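Local structure of alpha-acetolactate decarboxylase (Bacillus subtilis subsp. subtilis str. 168, 5XNE) at residues D81-K85 against E98-P104; Q3-T9 against S70-T76; M136-V140 against D228-E233. The protein converts (2S)-2-acetolactate into (R)-acetoin with release of carbon dioxide, a step on the route from pyruvate to butane-2,3-diol. One frame throughout, in Å; residues are numbered along the deposited sequence.

Interaction 1: D81-K85 against E98-P104; sequences DMTHK and EINSMLP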
ATOM      1  N   ASP B  81       0.743 -21.164  -9.383  1.00 13.77           N
ATOM      2  CA  ASP B  81       1.235 -20.600 -10.645  1.00 15.12           C
ATOM      3  C   ASP B  81       2.599 -21.138 -11.054  1.00 18.78           C
ATOM      4  O   ASP B  81       2.884 -21.294 -12.246  1.00 19.63           O
ATOM      5  CB  ASP B  81       1.306 -19.077 -10.552  1.00 15.49           C
ATOM      6  CG  ASP B  81      -0.030 -18.456 -10.209  1.00 17.35           C
ATOM      7  OD1 ASP B  81      -1.071 -19.094 -10.460  1.00 16.56           O
ATOM      8  OD2 ASP B  81      -0.047 -17.320  -9.695  1.00 14.80           O
ATOM      9  N   MET B  82       3.455 -21.378 -10.068  1.00 16.86           N
ATOM     10  CA  MET B  82       4.812 -21.862 -10.315  1.00 19.07           C
ATOM     11  C   MET B  82       5.180 -22.933  -9.302  1.00 22.15           C
ATOM     12  O   MET B  82       4.819 -22.850  -8.123  1.00 19.16           O
ATOM     13  CB  MET B  82       5.828 -20.716 -10.249  1.00 21.16           C
ATOM     14  CG  MET B  82       5.626 -19.618 -11.285  1.00 28.05           C
ATOM     15  SD  MET B  82       6.565 -18.107 -10.940  1.00 42.50           S
ATOM     16  CE  MET B  82       5.392 -17.210  -9.923  1.00 25.85           C
ATOM     17  N   THR B  83       5.896 -23.954  -9.759  1.00 24.80           N
ATOM     18  CA  THR B  83       6.421 -24.954  -8.842  1.00 25.38           C
ATOM     19  C   THR B  83       7.917 -25.131  -9.034  1.00 25.50           C
ATOM     20  O   THR B  83       8.456 -24.887 -10.113  1.00 28.92           O
ATOM     21  CB  THR B  83       5.727 -26.307  -9.011  1.00 29.02           C
ATOM     22  OG1 THR B  83       6.062 -26.852 -10.292  1.00 35.42           O
ATOM     23  CG2 THR B  83       4.220 -26.155  -8.891  1.00 23.51           C
ATOM     24  N   HIS B  84       8.585 -25.552  -7.973  1.00 26.00           N
ATOM     25  CA  HIS B  84      10.027 -25.702  -7.982  1.00 25.38           C
ATOM     26  C   HIS B  84      10.376 -26.767  -6.957  1.00 31.16           C
ATOM     27  O   HIS B  84       9.695 -26.899  -5.935  1.00 25.03           O
ATOM     28  CB  HIS B  84      10.710 -24.373  -7.659  1.00 30.60           C
ATOM     29  CG  HIS B  84      12.159 -24.323  -8.030  1.00 34.09           C
ATOM     30  ND1 HIS B  84      12.613 -24.610  -9.303  1.00 38.26           N
ATOM     31  CD2 HIS B  84      13.255 -24.013  -7.301  1.00 33.12           C
ATOM     32  CE1 HIS B  84      13.926 -24.477  -9.337  1.00 36.53           C
ATOM     33  NE2 HIS B  84      14.343 -24.119  -8.136  1.00 37.15           N
ATOM     34  N   LYS B  85      11.413 -27.547  -7.234  1.00 28.95           N
ATOM     35  CA  LYS B  85      11.823 -28.587  -6.302  1.00 26.94           C
ATOM     36  C   LYS B  85      13.184 -28.254  -5.713  1.00 29.89           C
ATOM     37  O   LYS B  85      14.093 -27.831  -6.429  1.00 29.45           O
ATOM     38  CB  LYS B  85      11.851 -29.952  -6.996  1.00 29.13           C
ATOM     39  CG  LYS B  85      10.482 -30.449  -7.441  1.00 30.46           C
ATOM     40  CD  LYS B  85       9.583 -30.757  -6.249  1.00 32.83           C
ATOM     41  CE  LYS B  85       9.076 -32.197  -6.290  1.00 35.35           C
ATOM     42  NZ  LYS B  85       7.837 -32.401  -5.476  1.00 37.49           N
ATOM     43  N   GLU B  98      17.770 -17.936  -4.525  1.00 26.84           N
ATOM     44  CA  GLU B  98      17.437 -18.754  -5.691  1.00 24.25           C
ATOM     45  C   GLU B  98      16.023 -18.435  -6.193  1.00 27.52           C
ATOM     46  O   GLU B  98      15.805 -18.226  -7.391  1.00 28.04           O
ATOM     47  CB  GLU B  98      17.573 -20.244  -5.372  1.00 26.94           C
ATOM     48  CG  GLU B  98      16.930 -21.158  -6.407  1.00 28.62           C
ATOM     49  CD  GLU B  98      17.663 -22.484  -6.562  1.00 38.69           C
ATOM     50  OE1 GLU B  98      18.879 -22.533  -6.268  1.00 35.51           O
ATOM     51  OE2 GLU B  98      17.021 -23.477  -6.979  1.00 39.91           O
ATOM     52  N   ILE B  99      15.064 -18.390  -5.269  1.00 23.45           N
ATOM     53  CA  ILE B  99      13.688 -18.068  -5.618  1.00 22.35           C
ATOM     54  C   ILE B  99      13.592 -16.647  -6.161  1.00 25.66           C
ATOM     55  O   ILE B  99      12.952 -16.410  -7.180  1.00 24.71           O
ATOM     56  CB  ILE B  99      12.747 -18.217  -4.405  1.00 18.43           C
ATOM     57  CG1 ILE B  99      12.686 -19.679  -3.967  1.00 18.68           C
ATOM     58  CG2 ILE B  99      11.350 -17.678  -4.725  1.00 19.70           C
ATOM     59  CD1 ILE B  99      12.237 -20.629  -5.051  1.00 22.89           C
ATOM     60  N   ASN B 100      14.247 -15.706  -5.488  1.00 24.54           N
ATOM     61  CA  ASN B 100      14.102 -14.300  -5.852  1.00 29.08           C
ATOM     62  C   ASN B 100      14.547 -14.044  -7.291  1.00 28.96           C
ATOM     63  O   ASN B 100      13.977 -13.202  -7.992  1.00 29.03           O
ATOM     64  CB  ASN B 100      14.846 -13.395  -4.842  1.00 28.92           C
ATOM     65  CG  ASN B 100      16.377 -13.385  -5.012  1.00 38.50           C
ATOM     66  OD1 ASN B 100      16.927 -13.686  -6.075  1.00 43.76           O
ATOM     67  ND2 ASN B 100      17.070 -13.048  -3.926  1.00 38.51           N
ATOM     68  N   SER B 101      15.542 -14.804  -7.740  1.00 30.17           N
ATOM     69  CA  SER B 101      16.056 -14.649  -9.098  1.00 34.28           C
ATOM     70  C   SER B 101      15.097 -15.223 -10.138  1.00 32.39           C
ATOM     71  O   SER B 101      15.217 -14.927 -11.327  1.00 40.59           O
ATOM     72  CB  SER B 101      17.427 -15.319  -9.226  1.00 36.74           C
ATOM     73  OG  SER B 101      18.405 -14.639  -8.452  1.00 35.89           O
ATOM     74  N   MET B 102      14.147 -16.034  -9.683  1.00 29.32           N
ATOM     75  CA  MET B 102      13.228 -16.754 -10.570  1.00 29.30           C
ATOM     76  C   MET B 102      11.856 -16.067 -10.686  1.00 25.85           C
ATOM     77  O   MET B 102      11.067 -16.366 -11.585  1.00 24.06           O
ATOM     78  CB  MET B 102      13.087 -18.200 -10.079  1.00 31.40           C
ATOM     79  CG  MET B 102      11.679 -18.774 -10.039  1.00 33.74           C
ATOM     80  SD  MET B 102      11.682 -20.565  -9.825  1.00 61.23           S
ATOM     81  CE  MET B 102       9.920 -20.913  -9.821  1.00 41.93           C
ATOM     82  N   LEU B 103      11.583 -15.133  -9.783  1.00 24.67           N
ATOM     83  CA  LEU B 103      10.346 -14.358  -9.853  1.00 23.65           C
ATOM     84  C   LEU B 103      10.302 -13.546 -11.140  1.00 22.47           C
ATOM     85  O   LEU B 103      11.326 -13.003 -11.557  1.00 25.23           O
ATOM     86  CB  LEU B 103      10.236 -13.424  -8.656  1.00 22.22           C
ATOM     87  CG  LEU B 103      10.362 -14.108  -7.298  1.00 21.46           C
ATOM     88  CD1 LEU B 103      10.688 -13.077  -6.266  1.00 23.79           C
ATOM     89  CD2 LEU B 103       9.082 -14.832  -6.958  1.00 18.76           C
ATOM     90  N   PRO B 104       9.119 -13.464 -11.772  1.00 17.75           N
ATOM     91  CA  PRO B 104       8.919 -12.627 -12.960  1.00 19.49           C
ATOM     92  C   PRO B 104       9.289 -11.172 -12.678  1.00 18.06           C
ATOM     93  O   PRO B 104       9.760 -10.456 -13.563  1.00 15.86           O
ATOM     94  CB  PRO B 104       7.420 -12.771 -13.247  1.00 18.92           C
ATOM     95  CG  PRO B 104       7.042 -14.072 -12.635  1.00 21.29           C
ATOM     96  CD  PRO B 104       7.907 -14.224 -11.421  1.00 19.78           C
TER
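With CG of His84 anti to the backbone N (chi1 -163°), the imidazole swings out from its strand and meets Glu98, whose own CG is likewise anti to N before the chain bends at chi2. NE2 of His84 donates to OE2 of Glu98 over 3.0 Å, nearly straight at 167°. The acceptor lies in the ring plane and offers its anti lone pair, while ring and carboxylate are turned 64° apart. Met102 supplies a second constraint on the ring: its SD sits over one face, 4.3 Å from the ring centroid, in a sulfur-aromatic contact offset toward the rim. The methionine is extended beyond CG, which carries CE on to CB of Met82 at 4.1 Å. The strand forming this side, 82-86, pairs with strand 195-208, and its start carries a classic beta bulge in which Asp81 and Met82 both face Ile199; across from it, Met102 and Pro104 follow helix 92-100 in the chain. Met82 and Pro104 reach toward each other tip to tip, SD of the former 4.1 Å from CD of the latter. Tyr110 touches both of them, and Phe216 of the second subunit packs on Pro104.

Interaction 2: Q3-T9 against S70-T76; sequences QIYQVST and SPFCSFT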
ATOM      1  N   GLN B   3      -5.610 -10.905  -5.650  1.00 13.86           N
ATOM      2  CA  GLN B   3      -5.176  -9.913  -4.681  1.00 11.68           C
ATOM      3  C   GLN B   3      -4.619 -10.533  -3.416  1.00  8.48           C
ATOM      4  O   GLN B   3      -4.986 -11.650  -3.030  1.00  9.79           O
ATOM      5  CB  GLN B   3      -6.330  -8.979  -4.307  1.00 11.12           C
ATOM      6  CG  GLN B   3      -7.429  -9.653  -3.495  1.00 11.94           C
ATOM      7  CD  GLN B   3      -8.499  -8.688  -3.012  1.00 14.19           C
ATOM      8  OE1 GLN B   3      -8.623  -7.569  -3.512  1.00 16.77           O
ATOM      9  NE2 GLN B   3      -9.287  -9.127  -2.037  1.00 14.45           N
ATOM     10  N   ILE B   4      -3.737  -9.779  -2.776  1.00  6.73           N
ATOM     11  CA  ILE B   4      -3.432  -9.968  -1.362  1.00  6.71           C
ATOM     12  C   ILE B   4      -4.441  -9.127  -0.584  1.00  6.77           C
ATOM     13  O   ILE B   4      -4.602  -7.933  -0.866  1.00  8.21           O
ATOM     14  CB  ILE B   4      -2.009  -9.518  -1.003  1.00  6.43           C
ATOM     15  CG1 ILE B   4      -0.969 -10.163  -1.929  1.00 10.77           C
ATOM     16  CG2 ILE B   4      -1.722  -9.800   0.472  1.00  8.94           C
ATOM     17  CD1 ILE B   4      -0.884 -11.679  -1.804  1.00 10.83           C
ATOM     18  N   TYR B   5      -5.136  -9.739   0.367  1.00  5.78           N
ATOM     19  CA  TYR B   5      -6.027  -9.002   1.256  1.00  6.17           C
ATOM     20  C   TYR B   5      -5.252  -8.708   2.529  1.00  7.68           C
ATOM     21  O   TYR B   5      -4.905  -9.622   3.287  1.00  6.91           O
ATOM     22  CB  TYR B   5      -7.305  -9.787   1.576  1.00  7.63           C
ATOM     23  CG  TYR B   5      -8.337  -8.967   2.311  1.00  7.90           C
ATOM     24  CD1 TYR B   5      -9.125  -8.057   1.624  1.00 11.04           C
ATOM     25  CD2 TYR B   5      -8.526  -9.105   3.683  1.00  8.30           C
ATOM     26  CE1 TYR B   5     -10.077  -7.291   2.268  1.00 11.41           C
ATOM     27  CE2 TYR B   5      -9.491  -8.338   4.346  1.00 11.15           C
ATOM     28  CZ  TYR B   5     -10.255  -7.435   3.626  1.00 10.85           C
ATOM     29  OH  TYR B   5     -11.214  -6.656   4.242  1.00 14.48           O
ATOM     30  N   GLN B   6      -4.956  -7.431   2.739  1.00  5.63           N
ATOM     31  CA  GLN B   6      -4.073  -6.987   3.815  1.00  5.09           C
ATOM     32  C   GLN B   6      -4.866  -6.309   4.926  1.00  6.59           C
ATOM     33  O   GLN B   6      -5.495  -5.267   4.703  1.00  6.81           O
ATOM     34  CB  GLN B   6      -3.010  -6.040   3.254  1.00  5.88           C
ATOM     35  CG  GLN B   6      -2.061  -5.472   4.278  1.00  6.13           C
ATOM     36  CD  GLN B   6      -1.335  -6.543   5.040  1.00  6.74           C
ATOM     37  OE1 GLN B   6      -0.736  -7.438   4.445  1.00  8.28           O
ATOM     38  NE2 GLN B   6      -1.377  -6.468   6.369  1.00  8.03           N
ATOM     39  N   VAL B   7      -4.845  -6.908   6.117  1.00  6.26           N
ATOM     40  CA  VAL B   7      -5.556  -6.361   7.271  1.00  7.50           C
ATOM     41  C   VAL B   7      -4.598  -5.475   8.075  1.00  5.62           C
ATOM     42  O   VAL B   7      -3.648  -5.962   8.695  1.00  6.12           O
ATOM     43  CB  VAL B   7      -6.130  -7.494   8.150  1.00  6.27           C
ATOM     44  CG1 VAL B   7      -6.678  -6.941   9.465  1.00  8.24           C
ATOM     45  CG2 VAL B   7      -7.226  -8.241   7.396  1.00  8.99           C
ATOM     46  N   SER B   8      -4.844  -4.161   7.999  1.00  6.00           N
ATOM     47  CA  SER B   8      -4.083  -3.116   8.701  1.00  6.13           C
ATOM     48  C   SER B   8      -2.595  -3.075   8.326  1.00  6.19           C
ATOM     49  O   SER B   8      -2.186  -3.652   7.304  1.00  7.37           O
ATOM     50  CB  SER B   8      -4.234  -3.274  10.224  1.00  7.59           C
ATOM     51  OG  SER B   8      -3.864  -2.072  10.897  1.00  7.83           O
ATOM     52  N   THR B   9      -1.795  -2.370   9.126  1.00  6.07           N
ATOM     53  CA  THR B   9      -0.401  -2.120   8.763  1.00  7.61           C
ATOM     54  C   THR B   9       0.590  -2.590   9.808  1.00  8.28           C
ATOM     55  O   THR B   9       0.299  -2.622  11.014  1.00  7.40           O
ATOM     56  CB  THR B   9      -0.117  -0.611   8.513  1.00 10.00           C
ATOM     57  OG1 THR B   9      -0.047   0.085   9.772  1.00 10.04           O
ATOM     58  CG2 THR B   9      -1.192   0.001   7.627  1.00  9.59           C
ATOM     59  N   SER B  70      -8.082 -10.158  14.874  1.00  7.23           N
ATOM     60  CA  SER B  70      -6.701  -9.847  14.527  1.00  6.52           C
ATOM     61  C   SER B  70      -6.458  -8.374  14.241  1.00  6.57           C
ATOM     62  O   SER B  70      -7.276  -7.736  13.585  1.00  6.44           O
ATOM     63  CB  SER B  70      -6.259 -10.641  13.299  1.00  6.19           C
ATOM     64  OG  SER B  70      -4.960 -10.221  12.924  1.00  7.08           O
ATOM     65  N   PRO B  71      -5.301  -7.846  14.687  1.00  5.99           N
ATOM     66  CA  PRO B  71      -4.857  -6.490  14.347  1.00  5.62           C
ATOM     67  C   PRO B  71      -4.023  -6.435  13.073  1.00  7.25           C
ATOM     68  O   PRO B  71      -3.735  -5.334  12.602  1.00  8.08           O
ATOM     69  CB  PRO B  71      -3.981  -6.102  15.542  1.00  6.70           C
ATOM     70  CG  PRO B  71      -3.322  -7.422  15.922  1.00  5.45           C
ATOM     71  CD  PRO B  71      -4.396  -8.490  15.668  1.00  5.65           C
ATOM     72  N   PHE B  72      -3.613  -7.591  12.553  1.00  5.71           N
ATOM     73  CA  PHE B  72      -2.666  -7.641  11.439  1.00  5.48           C
ATOM     74  C   PHE B  72      -2.590  -9.047  10.871  1.00  6.02           C
ATOM     75  O   PHE B  72      -2.261  -9.990  11.583  1.00  6.57           O
ATOM     76  CB  PHE B  72      -1.265  -7.205  11.894  1.00  7.25           C
ATOM     77  CG  PHE B  72      -0.240  -7.244  10.801  1.00  7.02           C
ATOM     78  CD1 PHE B  72      -0.166  -6.213   9.877  1.00  7.65           C
ATOM     79  CD2 PHE B  72       0.633  -8.307  10.679  1.00 11.60           C
ATOM     80  CE1 PHE B  72       0.772  -6.240   8.846  1.00  9.84           C
ATOM     81  CE2 PHE B  72       1.577  -8.341   9.648  1.00 15.17           C
ATOM     82  CZ  PHE B  72       1.642  -7.299   8.731  1.00 12.99           C
ATOM     83  N   CYS B  73      -2.886  -9.169   9.581  1.00  5.69           N
ATOM     84  CA  CYS B  73      -2.781 -10.452   8.899  1.00  5.95           C
ATOM     85  C   CYS B  73      -2.902 -10.209   7.395  1.00  6.60           C
ATOM     86  O   CYS B  73      -3.259  -9.100   6.955  1.00  5.39           O
ATOM     87  CB  CYS B  73      -3.849 -11.450   9.411  1.00  7.34           C
ATOM     88  SG  CYS B  73      -5.530 -10.811   9.622  1.00  8.34           S
ATOM     89  N   SER B  74      -2.573 -11.243   6.614  1.00  5.86           N
ATOM     90  CA  SER B  74      -2.541 -11.152   5.157  1.00  6.57           C
ATOM     91  C   SER B  74      -3.137 -12.447   4.596  1.00  6.55           C
ATOM     92  O   SER B  74      -2.763 -13.525   5.058  1.00  6.17           O
ATOM     93  CB  SER B  74      -1.101 -10.978   4.638  1.00  6.62           C
ATOM     94  OG  SER B  74      -0.385  -9.948   5.307  1.00 12.24           O
ATOM     95  N   PHE B  75      -4.014 -12.336   3.599  1.00  4.89           N
ATOM     96  CA  PHE B  75      -4.682 -13.514   3.011  1.00  5.74           C
ATOM     97  C   PHE B  75      -4.671 -13.487   1.502  1.00  6.54           C
ATOM     98  O   PHE B  75      -4.601 -12.423   0.888  1.00  6.77           O
ATOM     99  CB  PHE B  75      -6.136 -13.601   3.470  1.00  6.42           C
ATOM    100  CG  PHE B  75      -6.291 -13.627   4.945  1.00  6.35           C
ATOM    101  CD1 PHE B  75      -6.058 -14.793   5.659  1.00  6.91           C
ATOM    102  CD2 PHE B  75      -6.671 -12.479   5.625  1.00  6.53           C
ATOM    103  CE1 PHE B  75      -6.184 -14.816   7.041  1.00  7.08           C
ATOM    104  CE2 PHE B  75      -6.799 -12.495   7.008  1.00  6.63           C
ATOM    105  CZ  PHE B  75      -6.565 -13.663   7.712  1.00  6.94           C
ATOM    106  N   THR B  76      -4.779 -14.668   0.898  1.00  5.52           N
ATOM    107  CA  THR B  76      -5.034 -14.728  -0.530  1.00  6.26           C
ATOM    108  C   THR B  76      -5.690 -16.048  -0.851  1.00  7.81           C
ATOM    109  O   THR B  76      -5.676 -16.975  -0.026  1.00  7.04           O
ATOM    110  CB  THR B  76      -3.745 -14.566  -1.349  1.00  8.30           C
ATOM    111  OG1 THR B  76      -4.079 -14.212  -2.695  1.00  9.80           O
ATOM    112  CG2 THR B  76      -2.939 -15.853  -1.350  1.00  9.14           C
TER
HETATM  113  O   HOH W   1      -4.735  -2.832  13.565  1.00 11.55           O
HETATM  114  O   HOH W   2      -1.336  -3.858  12.669  1.00 12.01           O
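Gln6 and Ser74 face each other as a non-hydrogen-bonded antiparallel pair, and their side chains make the link that the backbones do not: OG of Ser74 donates to OE1 of Gln6 at 2.7 Å, tilted 25° from the carbonyl plane. The other end of the amide turns back on its own chain, NE2 giving a hydrogen bond to Ser8 O at 3.1 Å and a weak one to Val7 O. NE2 also lies 3.3 Å from CE1 of Phe72, the amide inclined 36° to the ring. Gln6 reaches these partners because its CG is anti to N and the chain then bends at chi2 (57°). Replacing Gln6 by an alanine removes the whole amide and is likely to leave the Ser74 hydroxyl without its acceptor and the Phe72 ring freer to shift. On the sheet face opposite Gln6, SG of Cys73 packs against CB of Val7 at 3.7 Å; CG2 of Val7 lies at the edge of the Phe75 ring, and CD2 of Phe75 at the edge of the Tyr5 ring. Backbone bonds between Tyr5 and Phe75 and from Val7 N to Cys73 O hold the strands in register; the return bond from Cys73 N is weak. At one end Thr76 OG1 donates to Gln3 O at 2.7 Å from above the carbonyl plane. At the other, two waters donate to Pro71 O, one also bonded to Ser8 OG, the other donating to Thr9 O. Further out, strand 195-208 runs parallel along the other edge of 3-7, while Tyr30 stacks on Tyr5. The Phe72 side chain lies about 6 Å from the zinc ion. The Gln6 amide and the Ser74 and Thr76 hydroxyls are thus paired within the protein, with water serving Ser8 OG and Pro71 O.

Interaction 3: M136-V140 against D228-E233; sequences MVEAV and DIETTE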
ATOM      1  N   MET B 136       6.112  -2.763  19.837  1.00 13.44           N
ATOM      2  CA  MET B 136       6.462  -4.135  19.482  1.00 15.00           C
ATOM      3  C   MET B 136       7.937  -4.457  19.688  1.00 15.29           C
ATOM      4  O   MET B 136       8.267  -5.592  20.010  1.00 15.77           O
ATOM      5  CB  MET B 136       6.072  -4.434  18.037  1.00 13.97           C
ATOM      6  CG  MET B 136       6.072  -5.919  17.750  1.00 17.12           C
ATOM      7  SD  MET B 136       5.431  -6.286  16.111  1.00 20.37           S
ATOM      8  CE  MET B 136       5.733  -8.064  16.045  1.00 18.01           C
ATOM      9  N   VAL B 137       8.812  -3.469  19.515  1.00 14.53           N
ATOM     10  CA  VAL B 137      10.242  -3.689  19.742  1.00 19.21           C
ATOM     11  C   VAL B 137      10.488  -4.143  21.180  1.00 21.05           C
ATOM     12  O   VAL B 137      11.345  -4.995  21.436  1.00 24.77           O
ATOM     13  CB  VAL B 137      11.065  -2.421  19.429  1.00 19.85           C
ATOM     14  CG1 VAL B 137      12.464  -2.511  20.043  1.00 26.81           C
ATOM     15  CG2 VAL B 137      11.163  -2.226  17.927  1.00 20.77           C
ATOM     16  N   GLU B 138       9.703  -3.614  22.115  1.00 20.38           N
ATOM     17  CA  GLU B 138       9.802  -4.040  23.509  1.00 20.19           C
ATOM     18  C   GLU B 138       9.096  -5.364  23.737  1.00 20.17           C
ATOM     19  O   GLU B 138       9.579  -6.216  24.485  1.00 21.53           O
ATOM     20  CB  GLU B 138       9.220  -2.974  24.446  1.00 21.14           C
ATOM     21  CG  GLU B 138       9.883  -1.615  24.313  1.00 27.52           C
ATOM     22  CD  GLU B 138      11.399  -1.673  24.456  1.00 33.74           C
ATOM     23  OE1 GLU B 138      11.901  -2.505  25.249  1.00 32.85           O
ATOM     24  OE2 GLU B 138      12.088  -0.882  23.772  1.00 35.25           O
ATOM     25  N   ALA B 139       7.944  -5.535  23.093  1.00 18.24           N
ATOM     26  CA  ALA B 139       7.120  -6.710  23.322  1.00 17.53           C
ATOM     27  C   ALA B 139       7.802  -8.009  22.874  1.00 20.03           C
ATOM     28  O   ALA B 139       7.560  -9.066  23.462  1.00 23.24           O
ATOM     29  CB  ALA B 139       5.768  -6.554  22.616  1.00 18.14           C
ATOM     30  N   VAL B 140       8.653  -7.944  21.851  1.00 17.77           N
ATOM     31  CA  VAL B 140       9.256  -9.173  21.325  1.00 20.88           C
ATOM     32  C   VAL B 140      10.534  -9.582  22.049  1.00 22.34           C
ATOM     33  O   VAL B 140      11.018 -10.692  21.855  1.00 22.74           O
ATOM     34  CB  VAL B 140       9.585  -9.065  19.822  1.00 18.98           C
ATOM     35  CG1 VAL B 140       8.304  -8.893  18.999  1.00 20.43           C
ATOM     36  CG2 VAL B 140      10.572  -7.941  19.564  1.00 22.02           C
ATOM     37  N   ASP B 228      12.931  -0.834  12.524  1.00 18.88           N
ATOM     38  CA  ASP B 228      12.179  -1.417  13.620  1.00 19.39           C
ATOM     39  C   ASP B 228      11.534  -2.716  13.145  1.00 17.82           C
ATOM     40  O   ASP B 228      11.453  -3.686  13.896  1.00 17.21           O
ATOM     41  CB  ASP B 228      11.138  -0.432  14.154  1.00 20.07           C
ATOM     42  CG  ASP B 228      11.763   0.677  14.997  1.00 23.50           C
ATOM     43  OD1 ASP B 228      12.976   0.608  15.281  1.00 23.78           O
ATOM     44  OD2 ASP B 228      11.035   1.610  15.391  1.00 23.13           O
ATOM     45  N   ILE B 229      11.110  -2.737  11.889  1.00 15.81           N
ATOM     46  CA  ILE B 229      10.582  -3.966  11.297  1.00 18.55           C
ATOM     47  C   ILE B 229      11.691  -5.020  11.190  1.00 20.95           C
ATOM     48  O   ILE B 229      11.473  -6.192  11.506  1.00 18.17           O
ATOM     49  CB  ILE B 229       9.942  -3.697   9.914  1.00 14.60           C
ATOM     50  CG1 ILE B 229       8.618  -2.953  10.094  1.00 15.22           C
ATOM     51  CG2 ILE B 229       9.705  -5.009   9.150  1.00 17.38           C
ATOM     52  CD1 ILE B 229       7.942  -2.538   8.797  1.00 15.61           C
ATOM     53  N   GLU B 230      12.887  -4.608  10.770  1.00 21.30           N
ATOM     54  CA  GLU B 230      14.032  -5.519  10.752  1.00 25.07           C
ATOM     55  C   GLU B 230      14.247  -6.166  12.113  1.00 23.96           C
ATOM     56  O   GLU B 230      14.482  -7.369  12.214  1.00 23.66           O
ATOM     57  CB  GLU B 230      15.310  -4.790  10.342  1.00 26.14           C
ATOM     58  CG  GLU B 230      15.441  -4.510   8.860  1.00 30.41           C
ATOM     59  CD  GLU B 230      16.886  -4.266   8.463  1.00 39.84           C
ATOM     60  OE1 GLU B 230      17.777  -4.514   9.306  1.00 43.92           O
ATOM     61  OE2 GLU B 230      17.129  -3.824   7.320  1.00 43.82           O
ATOM     62  N   THR B 231      14.150  -5.352  13.155  1.00 21.47           N
ATOM     63  CA  THR B 231      14.374  -5.800  14.519  1.00 22.24           C
ATOM     64  C   THR B 231      13.332  -6.811  14.994  1.00 21.36           C
ATOM     65  O   THR B 231      13.681  -7.846  15.561  1.00 25.43           O
ATOM     66  CB  THR B 231      14.385  -4.604  15.489  1.00 24.58           C
ATOM     67  OG1 THR B 231      15.550  -3.806  15.243  1.00 27.09           O
ATOM     68  CG2 THR B 231      14.381  -5.081  16.938  1.00 24.76           C
ATOM     69  N   THR B 232      12.057  -6.510  14.769  1.00 19.75           N
ATOM     70  CA  THR B 232      10.993  -7.360  15.285  1.00 20.31           C
ATOM     71  C   THR B 232      10.856  -8.638  14.460  1.00 20.26           C
ATOM     72  O   THR B 232      10.506  -9.695  14.993  1.00 22.03           O
ATOM     73  CB  THR B 232       9.625  -6.620  15.323  1.00 22.02           C
ATOM     74  OG1 THR B 232       9.209  -6.283  13.998  1.00 18.66           O
ATOM     75  CG2 THR B 232       9.724  -5.333  16.155  1.00 19.26           C
ATOM     76  N   GLU B 233      11.156  -8.559  13.169  1.00 17.26           N
ATOM     77  CA  GLU B 233      10.839  -9.675  12.280  1.00 16.65           C
ATOM     78  C   GLU B 233      11.988 -10.651  12.117  1.00 22.80           C
ATOM     79  O   GLU B 233      11.798 -11.758  11.608  1.00 20.93           O
ATOM     80  CB  GLU B 233      10.412  -9.151  10.915  1.00 17.38           C
ATOM     81  CG  GLU B 233       9.172  -8.273  10.980  1.00 17.95           C
ATOM     82  CD  GLU B 233       8.023  -8.941  11.706  1.00 20.67           C
ATOM     83  OE1 GLU B 233       7.268  -9.690  11.050  1.00 19.22           O
ATOM     84  OE2 GLU B 233       7.871  -8.720  12.933  1.00 20.92           O
TER
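Thr232 and Val137, the two most covered residues, meet methyl to methyl: CG2 of Val137 lies 3.9 Å from CG2 of Thr232, their side chains crossing at about a right angle. The threonine methyl is directed at the other helix because CG2 is anti to the carbonyl carbon, which leaves OG1 between N and C (chi1 64°). From that position OG1 donates to OE2 of Glu233 at 3.0 Å, meeting the carboxylate on its anti side, 17° out of plane. The CG2 branch of Val137 also reaches the carboxylate carbon of Asp228 at 4.2 Å and the methyl of Thr231; Asp228 OD2 is hydrogen-bonded to Asn222 ND2.

Met136 is the third large contributor. Extended beyond CG, it crosses Thr232 with CG 4.0 Å from the threonine CG2 and brings CE to within 3.8 Å of OE2 of Glu233. Val140, four residues on, places CG2 near Thr232. The contact joins the short helix 136-139 to the C-terminal helix 225-232, and Met10 touches Thr232 and Glu233.

No hydrogen bond spans the two segments; they meet by van der Waals contact, and the polar groups named find their bonds within 228-233 or beyond it: Glu233 O accepts from zinc ligand His186, and Thr232 O from Arg124. The last helix thus packs beside the metal site, where the Glu233 side chain lies about 4 Å from the zinc ion.

Overall arrangement
From the N terminus, interaction 2 comes first: strand 3-7 pairs with 73-76, closing a loop of 60 residues that holds several strands. Interaction 1 follows within the next part of the chain, a short excursion from strand 82-86 through helix 92-100 and back against that strand's face. Interaction 3 opens last, spanning 87 residues from helix 136-139 to the C-terminal helix 225-232. The three loops run in series, none nested or crossed. Strand 195-208, inside the loop of interaction 3, pairs with both 3-7 and 82-86 and so ties interactions 1 and 2 together. Interactions 2 and 3 approach to about 6 Å at their nearest atoms, both near the zinc ion, whereas interaction 1 lies toward the surface.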